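Long-range contacts in fibronectin type III domain-containing protein (Simiduia agarivorans, PDB 6P2K), which is a glycoside hydrolase of family 74 with a seven-bladed beta-propeller fold that probably cleaves xyloglucan or related beta-glucans: residues E260-W266 against G284-F290; H279-L283 against F335-T339. One frame throughout, in Å; residues are numbered along the deposited sequence.

Contact 1. Residues E260-W266 against G284-F290; sequences EGNRRYW and GAVKDRF
V286 lies over one face of the W266 indole, its CB 3.5 Å from the centroid of the six-membered ring, a CH-pi contact. The Y265 ring turns an edge toward the face of F290 in an offset edge-to-face pair, planes 60° apart, with Y265 CE1 3.4 Å from F290 CZ. F290 CD2 lies above one face of the R263 guanidinium, toward its rim. In that plane R263, bent at chi2 (-60°), grips OE2 of E260 side-on through NE and NH2, with R263 NH2 2.6 Å from E260 OE2. K287 CD lies over the centre of one face of the R264 guanidinium, with water 4 in its plane at the edge. Segment 260-266 leads into, and 284-290 leaves, the hairpin of strands 265-270 and 278-285 at its open end; these are the first two strands of a four-stranded propeller blade, with Y265 opposite A285 as a non-hydrogen-bonded pair. D288 ties the loops together: its OD2 accepts a hydrogen bond from the backbone N of R264 at 2.7 Å, met nearly along the C-O axis, while OD1 makes long, weak salt bridges to NH1 of both R263 and R264. R264 NH2 is held by L234 O.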
loop_
_atom_site.group_PDB
_atom_site.type_symbol
_atom_site.label_atom_id
_atom_site.label_comp_id
_atom_site.label_asym_id
_atom_site.label_seq_id
_atom_site.Cartn_x
_atom_site.Cartn_y
_atom_site.Cartn_z
ATOM N N GLU B 260 -37.926 28.392 -17.847
ATOM C CA GLU B 260 -37.983 28.079 -16.427
ATOM C C GLU B 260 -38.738 29.174 -15.684
ATOM O O GLU B 260 -38.572 30.363 -15.963
ATOM C CB GLU B 260 -36.575 27.939 -15.852
ATOM C CG GLU B 260 -35.970 26.553 -15.972
ATOM C CD GLU B 260 -34.578 26.494 -15.378
ATOM O OE1 GLU B 260 -33.789 25.612 -15.777
ATOM O OE2 GLU B 260 -34.270 27.337 -14.513
ATOM N N GLY B 261 -39.581 28.765 -14.742
ATOM C CA GLY B 261 -40.322 29.728 -13.960
ATOM C C GLY B 261 -39.449 30.438 -12.944
ATOM O O GLY B 261 -38.400 29.945 -12.524
ATOM N N ASN B 262 -39.890 31.639 -12.567
ATOM C CA ASN B 262 -39.316 32.387 -11.447
ATOM C C ASN B 262 -37.825 32.670 -11.658
ATOM O O ASN B 262 -36.975 32.304 -10.846
ATOM C CB ASN B 262 -39.556 31.634 -10.132
ATOM C CG ASN B 262 -39.318 32.498 -8.909
ATOM O OD1 ASN B 262 -39.647 33.686 -8.897
ATOM N ND2 ASN B 262 -38.747 31.900 -7.868
ATOM N N ARG B 263 -37.519 33.341 -12.768
ATOM C CA ARG B 263 -36.149 33.707 -13.098
ATOM C C ARG B 263 -36.073 35.186 -13.449
ATOM O O ARG B 263 -37.030 35.773 -13.961
ATOM C CB ARG B 263 -35.604 32.867 -14.263
ATOM C CG ARG B 263 -35.683 31.368 -14.039
ATOM C CD ARG B 263 -34.896 30.949 -12.809
ATOM N NE ARG B 263 -34.383 29.586 -12.929
ATOM C CZ ARG B 263 -33.445 29.068 -12.140
ATOM N NH1 ARG B 263 -32.917 29.796 -11.164
ATOM N NH2 ARG B 263 -33.038 27.819 -12.327
ATOM N N ARG B 264 -34.911 35.781 -13.177
ATOM C CA ARG B 264 -34.706 37.219 -13.360
ATOM C C ARG B 264 -34.234 37.527 -14.783
ATOM O O ARG B 264 -33.164 38.091 -15.008
ATOM C CB ARG B 264 -33.709 37.740 -12.332
ATOM C CG ARG B 264 -34.090 37.488 -10.886
ATOM C CD ARG B 264 -32.842 37.459 -10.025
ATOM N NE ARG B 264 -33.109 37.740 -8.619
ATOM C CZ ARG B 264 -32.915 36.862 -7.640
ATOM N NH1 ARG B 264 -32.465 35.647 -7.921
ATOM N NH2 ARG B 264 -33.175 37.193 -6.384
ATOM N N TYR B 265 -35.066 37.144 -15.752
ATOM C CA TYR B 265 -34.728 37.349 -17.156
ATOM C C TYR B 265 -34.562 38.833 -17.455
ATOM O O TYR B 265 -35.361 39.663 -17.015
ATOM C CB TYR B 265 -35.813 36.753 -18.051
ATOM C CG TYR B 265 -35.974 35.258 -17.911
ATOM C CD1 TYR B 265 -34.959 34.391 -18.298
ATOM C CD2 TYR B 265 -37.144 34.711 -17.398
ATOM C CE1 TYR B 265 -35.101 33.022 -18.175
ATOM C CE2 TYR B 265 -37.296 33.337 -17.273
ATOM C CZ TYR B 265 -36.270 32.500 -17.663
ATOM O OH TYR B 265 -36.405 31.135 -17.541
ATOM N N TRP B 266 -33.518 39.168 -18.209
ATOM C CA TRP B 266 -33.238 40.567 -18.499
ATOM C C TRP B 266 -32.401 40.669 -19.768
ATOM O O TRP B 266 -31.870 39.677 -20.273
ATOM C CB TRP B 266 -32.556 41.248 -17.302
ATOM C CG TRP B 266 -31.078 40.971 -17.104
ATOM C CD1 TRP B 266 -30.324 39.982 -17.680
ATOM C CD2 TRP B 266 -30.189 41.699 -16.247
ATOM N NE1 TRP B 266 -29.023 40.064 -17.245
ATOM C CE2 TRP B 266 -28.915 41.110 -16.365
ATOM C CE3 TRP B 266 -30.347 42.800 -15.399
ATOM C CZ2 TRP B 266 -27.808 41.582 -15.663
ATOM C CZ3 TRP B 266 -29.247 43.268 -14.707
ATOM C CH2 TRP B 266 -27.994 42.657 -14.841
ATOM N N GLY B 284 -30.589 35.832 -21.224
ATOM C CA GLY B 284 -29.993 35.346 -19.996
ATOM C C GLY B 284 -30.665 35.969 -18.787
ATOM O O GLY B 284 -31.828 36.373 -18.869
ATOM N N ALA B 285 -29.953 36.071 -17.666
ATOM C CA ALA B 285 -30.553 36.614 -16.454
ATOM C C ALA B 285 -29.464 37.115 -15.520
ATOM O O ALA B 285 -28.286 36.775 -15.665
ATOM C CB ALA B 285 -31.411 35.570 -15.733
ATOM N N VAL B 286 -29.879 37.922 -14.550
ATOM C CA VAL B 286 -29.008 38.324 -13.455
ATOM C C VAL B 286 -29.190 37.334 -12.314
ATOM O O VAL B 286 -30.318 36.932 -11.999
ATOM C CB VAL B 286 -29.299 39.773 -13.013
ATOM C CG1 VAL B 286 -30.781 39.978 -12.725
ATOM C CG2 VAL B 286 -28.440 40.156 -11.810
ATOM N N LYS B 287 -28.065 36.901 -11.735
ATOM C CA LYS B 287 -27.991 35.989 -10.592
ATOM C C LYS B 287 -28.322 34.538 -10.941
ATOM O O LYS B 287 -27.527 33.640 -10.643
ATOM C CB LYS B 287 -28.895 36.464 -9.448
ATOM C CG LYS B 287 -28.344 37.649 -8.670
ATOM C CD LYS B 287 -28.690 37.551 -7.188
ATOM C CE LYS B 287 -28.651 38.919 -6.519
ATOM N NZ LYS B 287 -27.604 39.014 -5.462
ATOM N N ASP B 288 -29.475 34.292 -11.561
ATOM C CA ASP B 288 -29.964 32.928 -11.735
ATOM C C ASP B 288 -29.053 32.111 -12.648
ATOM O O ASP B 288 -28.561 32.605 -13.667
ATOM C CB ASP B 288 -31.382 32.945 -12.301
ATOM C CG ASP B 288 -32.397 33.476 -11.311
ATOM O OD1 ASP B 288 -32.396 33.015 -10.150
ATOM O OD2 ASP B 288 -33.191 34.357 -11.690
ATOM N N ARG B 289 -28.849 30.841 -12.283
ATOM C CA ARG B 289 -28.000 29.906 -13.022
ATOM C C ARG B 289 -28.882 28.908 -13.765
ATOM O O ARG B 289 -29.433 27.984 -13.160
ATOM C CB ARG B 289 -27.042 29.178 -12.082
ATOM C CG ARG B 289 -26.030 30.071 -11.395
ATOM C CD ARG B 289 -24.942 29.252 -10.703
ATOM N NE ARG B 289 -23.870 30.108 -10.206
ATOM C CZ ARG B 289 -22.862 30.555 -10.951
ATOM N NH1 ARG B 289 -22.774 30.217 -12.233
ATOM N NH2 ARG B 289 -21.940 31.340 -10.413
ATOM N N PHE B 290 -28.998 29.082 -15.085
ATOM C CA PHE B 290 -29.717 28.119 -15.909
ATOM C C PHE B 290 -29.108 27.969 -17.296
ATOM O O PHE B 290 -29.700 27.290 -18.143
ATOM C CB PHE B 290 -31.199 28.508 -16.050
ATOM C CG PHE B 290 -31.413 29.913 -16.541
ATOM C CD1 PHE B 290 -31.310 30.219 -17.889
ATOM C CD2 PHE B 290 -31.719 30.927 -15.653
ATOM C CE1 PHE B 290 -31.502 31.508 -18.338
ATOM C CE2 PHE B 290 -31.917 32.214 -16.096
ATOM C CZ PHE B 290 -31.807 32.507 -17.440
HETATM O O HOH W 1 -31.530 25.341 -13.827
HETATM O O HOH W 2 -34.856 33.432 -9.058
HETATM O O HOH W 3 -29.737 30.016 -9.731
HETATM O O HOH W 4 -31.192 32.676 -7.638
HETATM O O HOH W 5 -29.893 38.431 -21.638
#

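Contact 2. Residues H279-L283 against F335-T339; sequences HKVLL and FAHYT
L282 and Y338 meet side chain over ring: L282 CD2 stands 4.2 Å from the centroid of the Y338 ring, only 7° off its normal, in a CH-pi contact over one face. L282 CB approaches the hydroxyl end of the same ring, 3.5 Å from Y338 CE2. With L282 CG turned away from its backbone N (chi1 -165°), the branch extends from strand 278-285 toward strand 336-338 of the facing sheet, where CD2 also reaches A336 CB at 3.6 Å. The leucine is thereby wedged between the A336 methyl and the tyrosine ring. The two strands belong to different antiparallel sheets, 278-285 being second in its sheet and 336-338 an outermost strand of the next, so the contact packs one propeller blade on another; the axes of segments 279-283 and 336-338 come within 7.2 Å, their N-to-C directions 155° apart. L292 and V349, one from each sheet, also touch L282. The Y338 ring points its hydroxyl end at strand 278-285, roughly at right angles to it, its OH 3.7 Å from K280 CB, and the hydroxyl is hydrogen-bonded to E294 of strand 292-300. The lysine chain leads its NZ to T296.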
loop_
_atom_site.group_PDB
_atom_site.type_symbol
_atom_site.label_atom_id
_atom_site.label_comp_id
_atom_site.label_asym_id
_atom_site.label_seq_id
_atom_site.Cartn_x
_atom_site.Cartn_y
_atom_site.Cartn_z
ATOM N N HIS B 279 -37.609 35.798 -35.836
ATOM C CA HIS B 279 -36.637 36.440 -34.963
ATOM C C HIS B 279 -36.002 35.420 -34.031
ATOM O O HIS B 279 -36.701 34.593 -33.434
ATOM C CB HIS B 279 -37.291 37.551 -34.138
ATOM C CG HIS B 279 -38.146 38.475 -34.943
ATOM N ND1 HIS B 279 -39.147 39.237 -34.382
ATOM C CD2 HIS B 279 -38.147 38.766 -36.265
ATOM C CE1 HIS B 279 -39.732 39.953 -35.325
ATOM N NE2 HIS B 279 -39.144 39.687 -36.477
ATOM N N LYS B 280 -34.683 35.486 -33.906
ATOM C CA LYS B 280 -33.957 34.786 -32.859
ATOM C C LYS B 280 -33.694 35.772 -31.729
ATOM O O LYS B 280 -33.154 36.859 -31.964
ATOM C CB LYS B 280 -32.645 34.208 -33.389
ATOM C CG LYS B 280 -32.813 33.213 -34.529
ATOM C CD LYS B 280 -33.140 31.821 -34.015
ATOM C CE LYS B 280 -33.408 30.861 -35.167
ATOM N NZ LYS B 280 -33.587 29.457 -34.697
ATOM N N VAL B 281 -34.093 35.403 -30.514
ATOM C CA VAL B 281 -33.975 36.269 -29.346
ATOM C C VAL B 281 -33.090 35.582 -28.315
ATOM O O VAL B 281 -33.304 34.409 -27.990
ATOM C CB VAL B 281 -35.351 36.608 -28.746
ATOM C CG1 VAL B 281 -35.203 37.639 -27.640
ATOM C CG2 VAL B 281 -36.293 37.111 -29.831
ATOM N N LEU B 282 -32.110 36.317 -27.801
ATOM C CA LEU B 282 -31.150 35.815 -26.827
ATOM C C LEU B 282 -31.536 36.310 -25.440
ATOM O O LEU B 282 -31.821 37.498 -25.263
ATOM C CB LEU B 282 -29.742 36.283 -27.190
ATOM C CG LEU B 282 -28.532 35.621 -26.541
ATOM C CD1 LEU B 282 -28.536 34.131 -26.825
ATOM C CD2 LEU B 282 -27.269 36.269 -27.080
ATOM N N LEU B 283 -31.541 35.408 -24.456
ATOM C CA LEU B 283 -32.074 35.759 -23.141
ATOM C C LEU B 283 -31.292 35.048 -22.042
ATOM O O LEU B 283 -31.345 33.819 -21.929
ATOM C CB LEU B 283 -33.558 35.421 -23.051
ATOM C CG LEU B 283 -34.249 35.850 -21.758
ATOM C CD1 LEU B 283 -34.279 37.371 -21.634
ATOM C CD2 LEU B 283 -35.658 35.272 -21.683
ATOM N N PHE B 335 -24.745 38.453 -19.064
ATOM C CA PHE B 335 -24.818 39.191 -20.316
ATOM C C PHE B 335 -24.703 38.182 -21.444
ATOM O O PHE B 335 -24.135 37.101 -21.275
ATOM C CB PHE B 335 -23.725 40.262 -20.438
ATOM C CG PHE B 335 -22.335 39.700 -20.550
ATOM C CD1 PHE B 335 -21.829 39.290 -21.775
ATOM C CD2 PHE B 335 -21.529 39.594 -19.434
ATOM C CE1 PHE B 335 -20.558 38.768 -21.878
ATOM C CE2 PHE B 335 -20.253 39.082 -19.535
ATOM C CZ PHE B 335 -19.771 38.663 -20.757
ATOM N N ALA B 336 -25.229 38.555 -22.607
ATOM C CA ALA B 336 -25.162 37.685 -23.773
ATOM C C ALA B 336 -25.448 38.512 -25.014
ATOM O O ALA B 336 -26.489 39.171 -25.092
ATOM C CB ALA B 336 -26.157 36.528 -23.655
ATOM N N HIS B 337 -24.537 38.468 -25.981
ATOM C CA HIS B 337 -24.659 39.259 -27.195
ATOM C C HIS B 337 -24.354 38.411 -28.419
ATOM O O HIS B 337 -23.430 37.591 -28.406
ATOM C CB HIS B 337 -23.717 40.465 -27.171
ATOM C CG HIS B 337 -23.986 41.413 -26.047
ATOM N ND1 HIS B 337 -25.096 42.228 -26.011
ATOM C CD2 HIS B 337 -23.287 41.678 -24.919
ATOM C CE1 HIS B 337 -25.071 42.955 -24.908
ATOM N NE2 HIS B 337 -23.984 42.638 -24.226
ATOM N N TYR B 338 -25.141 38.615 -29.471
ATOM C CA TYR B 338 -24.792 38.092 -30.780
ATOM C C TYR B 338 -23.626 38.886 -31.360
ATOM O O TYR B 338 -23.409 40.051 -31.017
ATOM C CB TYR B 338 -25.988 38.180 -31.726
ATOM C CG TYR B 338 -27.150 37.268 -31.399
ATOM C CD1 TYR B 338 -27.059 35.894 -31.578
ATOM C CD2 TYR B 338 -28.348 37.787 -30.927
ATOM C CE1 TYR B 338 -28.129 35.063 -31.294
ATOM C CE2 TYR B 338 -29.426 36.966 -30.645
ATOM C CZ TYR B 338 -29.308 35.605 -30.829
ATOM O OH TYR B 338 -30.373 34.780 -30.547
ATOM N N THR B 339 -22.872 38.247 -32.252
ATOM C CA THR B 339 -21.818 38.962 -32.948
ATOM C C THR B 339 -22.423 39.877 -34.014
ATOM O O THR B 339 -23.500 39.596 -34.548
ATOM C CB THR B 339 -20.829 37.994 -33.599
ATOM O OG1 THR B 339 -21.520 37.128 -34.510
ATOM C CG2 THR B 339 -20.108 37.161 -32.546
#

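Overall arrangement
Both contacts draw on strand 278-285, contact 1 at its C-terminal end and contact 2 along its middle. Contact 1 lies within one sheet, at the open end of the hairpin, away from its turn; it is partly buried, and its salt bridges and most of its waters lie among the loops, while Y265 and F290 pack their rings together and W266 lies against V286. Contact 2 is buried, joins that sheet to the next and is almost wholly apolar. L283 connects them, its side chain packing on Y265 while its neighbour L282 serves the facing sheet. Contact 1 also approaches a zinc site, the V286 and Q16 side chains being about 6 Å apart; contact 2 does not.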